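Local coordinates for protein guanine deaminase (Escherichia coli, PDB 6OHB) that catalyses the zinc-dependent hydrolytic deamination of guanine to xanthine and ammonia, a step of purine degradation, at residues E194-H197 with R201-Y204. Numbering follows the deposited sequence.
Sequences ERWH and RLLY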
ATOM      1  N   GLU A 194       3.387  30.267  24.813  1.00 55.50           N
ATOM      2  CA  GLU A 194       2.955  30.662  26.148  1.00 55.95           C
ATOM      3  C   GLU A 194       1.606  30.058  26.509  1.00 51.68           C
ATOM      4  O   GLU A 194       1.327  29.841  27.694  1.00 54.08           O
ATOM      5  CB  GLU A 194       2.868  32.185  26.236  1.00 52.51           C
ATOM      6  CD  GLU A 194       5.504  32.989  27.938  1.00 72.52           C
ATOM      7  OE1 GLU A 194       6.250  32.327  27.185  1.00 73.53           O
ATOM      8  OE2 GLU A 194       4.714  32.468  28.758  1.00 69.41           O
ATOM      9  N   ARG A 195       0.761  29.776  25.520  1.00 47.99           N
ATOM     10  CA  ARG A 195      -0.543  29.206  25.836  1.00 50.39           C
ATOM     11  C   ARG A 195      -0.533  27.685  25.913  1.00 52.99           C
ATOM     12  O   ARG A 195      -1.261  27.113  26.735  1.00 49.89           O
ATOM     13  CB  ARG A 195      -1.582  29.641  24.797  1.00 52.45           C
ATOM     14  CG  ARG A 195      -2.977  29.081  25.048  1.00 51.78           C
ATOM     15  CD  ARG A 195      -3.995  29.664  24.085  1.00 53.44           C
ATOM     16  N   TRP A 196       0.315  27.016  25.128  1.00 47.00           N
ATOM     17  CA  TRP A 196       0.181  25.579  24.937  1.00 48.40           C
ATOM     18  C   TRP A 196       1.414  24.772  25.299  1.00 45.48           C
ATOM     19  O   TRP A 196       1.273  23.586  25.604  1.00 42.80           O
ATOM     20  CB  TRP A 196      -0.179  25.261  23.474  1.00 47.59           C
ATOM     21  CG  TRP A 196      -1.519  25.779  23.025  1.00 44.94           C
ATOM     22  CD1 TRP A 196      -1.749  26.734  22.079  1.00 47.29           C
ATOM     23  CD2 TRP A 196      -2.809  25.361  23.493  1.00 44.32           C
ATOM     24  NE1 TRP A 196      -3.099  26.943  21.932  1.00 47.44           N
ATOM     25  CE2 TRP A 196      -3.772  26.113  22.789  1.00 46.87           C
ATOM     26  CE3 TRP A 196      -3.243  24.427  24.440  1.00 45.77           C
ATOM     27  CZ2 TRP A 196      -5.143  25.961  23.001  1.00 48.31           C
ATOM     28  CZ3 TRP A 196      -4.603  24.275  24.649  1.00 44.65           C
ATOM     29  CH2 TRP A 196      -5.536  25.040  23.932  1.00 49.45           C
ATOM     30  N   HIS A 197       2.611  25.354  25.253  1.00 37.67           N
ATOM     31  CA  HIS A 197       3.800  24.567  25.552  1.00 44.03           C
ATOM     32  C   HIS A 197       3.760  24.100  27.005  1.00 50.84           C
ATOM     33  O   HIS A 197       3.595  24.904  27.928  1.00 48.24           O
ATOM     34  CB  HIS A 197       5.071  25.368  25.272  1.00 47.37           C
ATOM     35  CG  HIS A 197       6.324  24.559  25.388  1.00 50.70           C
ATOM     36  ND1 HIS A 197       6.506  23.372  24.711  1.00 47.69           N
ATOM     37  CD2 HIS A 197       7.452  24.756  26.112  1.00 45.78           C
ATOM     38  CE1 HIS A 197       7.693  22.875  25.010  1.00 47.86           C
ATOM     39  NE2 HIS A 197       8.288  23.695  25.856  1.00 47.23           N
ATOM     40  N   ARG A 201      -0.084  17.494  28.523  1.00 38.54           N
ATOM     41  CA  ARG A 201       0.892  16.703  27.792  1.00 39.30           C
ATOM     42  C   ARG A 201       1.216  17.307  26.431  1.00 40.74           C
ATOM     43  O   ARG A 201       1.933  16.688  25.640  1.00 44.33           O
ATOM     44  CB  ARG A 201       0.398  15.262  27.633  1.00 46.30           C
ATOM     45  CG  ARG A 201       0.205  14.507  28.949  1.00 43.42           C
ATOM     46  CD  ARG A 201      -0.535  13.187  28.721  1.00 47.73           C
ATOM     47  NE  ARG A 201       0.325  12.183  28.095  1.00 38.89           N
ATOM     48  CZ  ARG A 201      -0.099  11.235  27.265  1.00 39.94           C
ATOM     49  NH1 ARG A 201      -1.382  11.142  26.938  1.00 39.48           N
ATOM     50  NH2 ARG A 201       0.770  10.376  26.752  1.00 41.36           N
ATOM     51  N   LEU A 202       0.718  18.507  26.151  1.00 40.26           N
ATOM     52  CA  LEU A 202       0.971  19.157  24.876  1.00 42.23           C
ATOM     53  C   LEU A 202       2.371  19.759  24.849  1.00 42.80           C
ATOM     54  O   LEU A 202       2.947  20.101  25.887  1.00 42.54           O
ATOM     55  CB  LEU A 202      -0.068  20.248  24.617  1.00 37.30           C
ATOM     56  CG  LEU A 202      -1.522  19.777  24.591  1.00 43.23           C
ATOM     57  CD1 LEU A 202      -2.466  20.954  24.409  1.00 46.44           C
ATOM     58  CD2 LEU A 202      -1.731  18.742  23.489  1.00 40.94           C
ATOM     59  N   LEU A 203       2.921  19.871  23.642  1.00 39.75           N
ATOM     60  CA  LEU A 203       4.255  20.414  23.429  1.00 40.48           C
ATOM     61  C   LEU A 203       4.259  21.223  22.141  1.00 44.44           C
ATOM     62  O   LEU A 203       3.519  20.920  21.201  1.00 38.96           O
ATOM     63  CB  LEU A 203       5.311  19.300  23.358  1.00 34.44           C
ATOM     64  CG  LEU A 203       5.399  18.360  24.564  1.00 45.62           C
ATOM     65  CD1 LEU A 203       6.148  17.080  24.222  1.00 39.74           C
ATOM     66  CD2 LEU A 203       6.053  19.069  25.741  1.00 45.26           C
ATOM     67  N   TYR A 204       5.100  22.255  22.099  1.00 44.06           N
ATOM     68  CA  TYR A 204       5.164  23.153  20.954  1.00 45.57           C
ATOM     69  C   TYR A 204       6.448  22.934  20.163  1.00 41.34           C
ATOM     70  O   TYR A 204       7.514  22.692  20.736  1.00 45.09           O
ATOM     71  CB  TYR A 204       5.059  24.623  21.379  1.00 45.90           C
ATOM     72  CG  TYR A 204       4.911  25.559  20.194  1.00 47.42           C
ATOM     73  CD1 TYR A 204       6.029  26.014  19.495  1.00 45.76           C
ATOM     74  CD2 TYR A 204       3.659  25.972  19.765  1.00 41.19           C
ATOM     75  CE1 TYR A 204       5.897  26.851  18.408  1.00 50.06           C
ATOM     76  CE2 TYR A 204       3.521  26.811  18.682  1.00 46.13           C
ATOM     77  CZ  TYR A 204       4.642  27.245  18.006  1.00 46.74           C
ATOM     78  OH  TYR A 204       4.512  28.080  16.925  1.00 50.79           O
TER
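His197, where the chain leaves the helical path after helix 182-196, comes alongside Leu203 and Tyr204 of strand 203-208, its CA lying 4.7 Å from that of Leu203. With CG anti to the backbone N (chi1 -172°), the imidazole sets ND1 facing the backbone of Tyr204. His197 ND1 accepts the N-H of Tyr204, N to ND1 3.2 Å. The bond is fairly straight, 159° at the hydrogen, and the donor is tilted 16° from the ring plane. Histidine suits the place because one ring nitrogen can accept from Tyr204 while the other, NE2, makes a weak hydrogen bond to Asp231. The CB atoms of His197 and Tyr204 also meet, at 4.0 Å, where the two side chains cross nearly at right angles; the phenol then runs off to Lys167, whose backbone N its OH binds. An alanine in place of His197 would probably leave the Tyr204 N-H without this acceptor and the backbone of Leu203 without the ring beside it. Leucine suits the apolar part, its branched end bringing Leu202 CD1 obliquely to the six-membered ring of Trp196, 3.6 Å from CE3; tryptophan offers that hydrocarbon surface while its indole N-H bonds to Asp150 and Phe153 stacks on the ring. Accepting at ND1 implies that the imidazole proton probably sits on NE2, facing Asp231, as helix and strand join within a beta-alpha-beta unit of the amidohydrolase barrel.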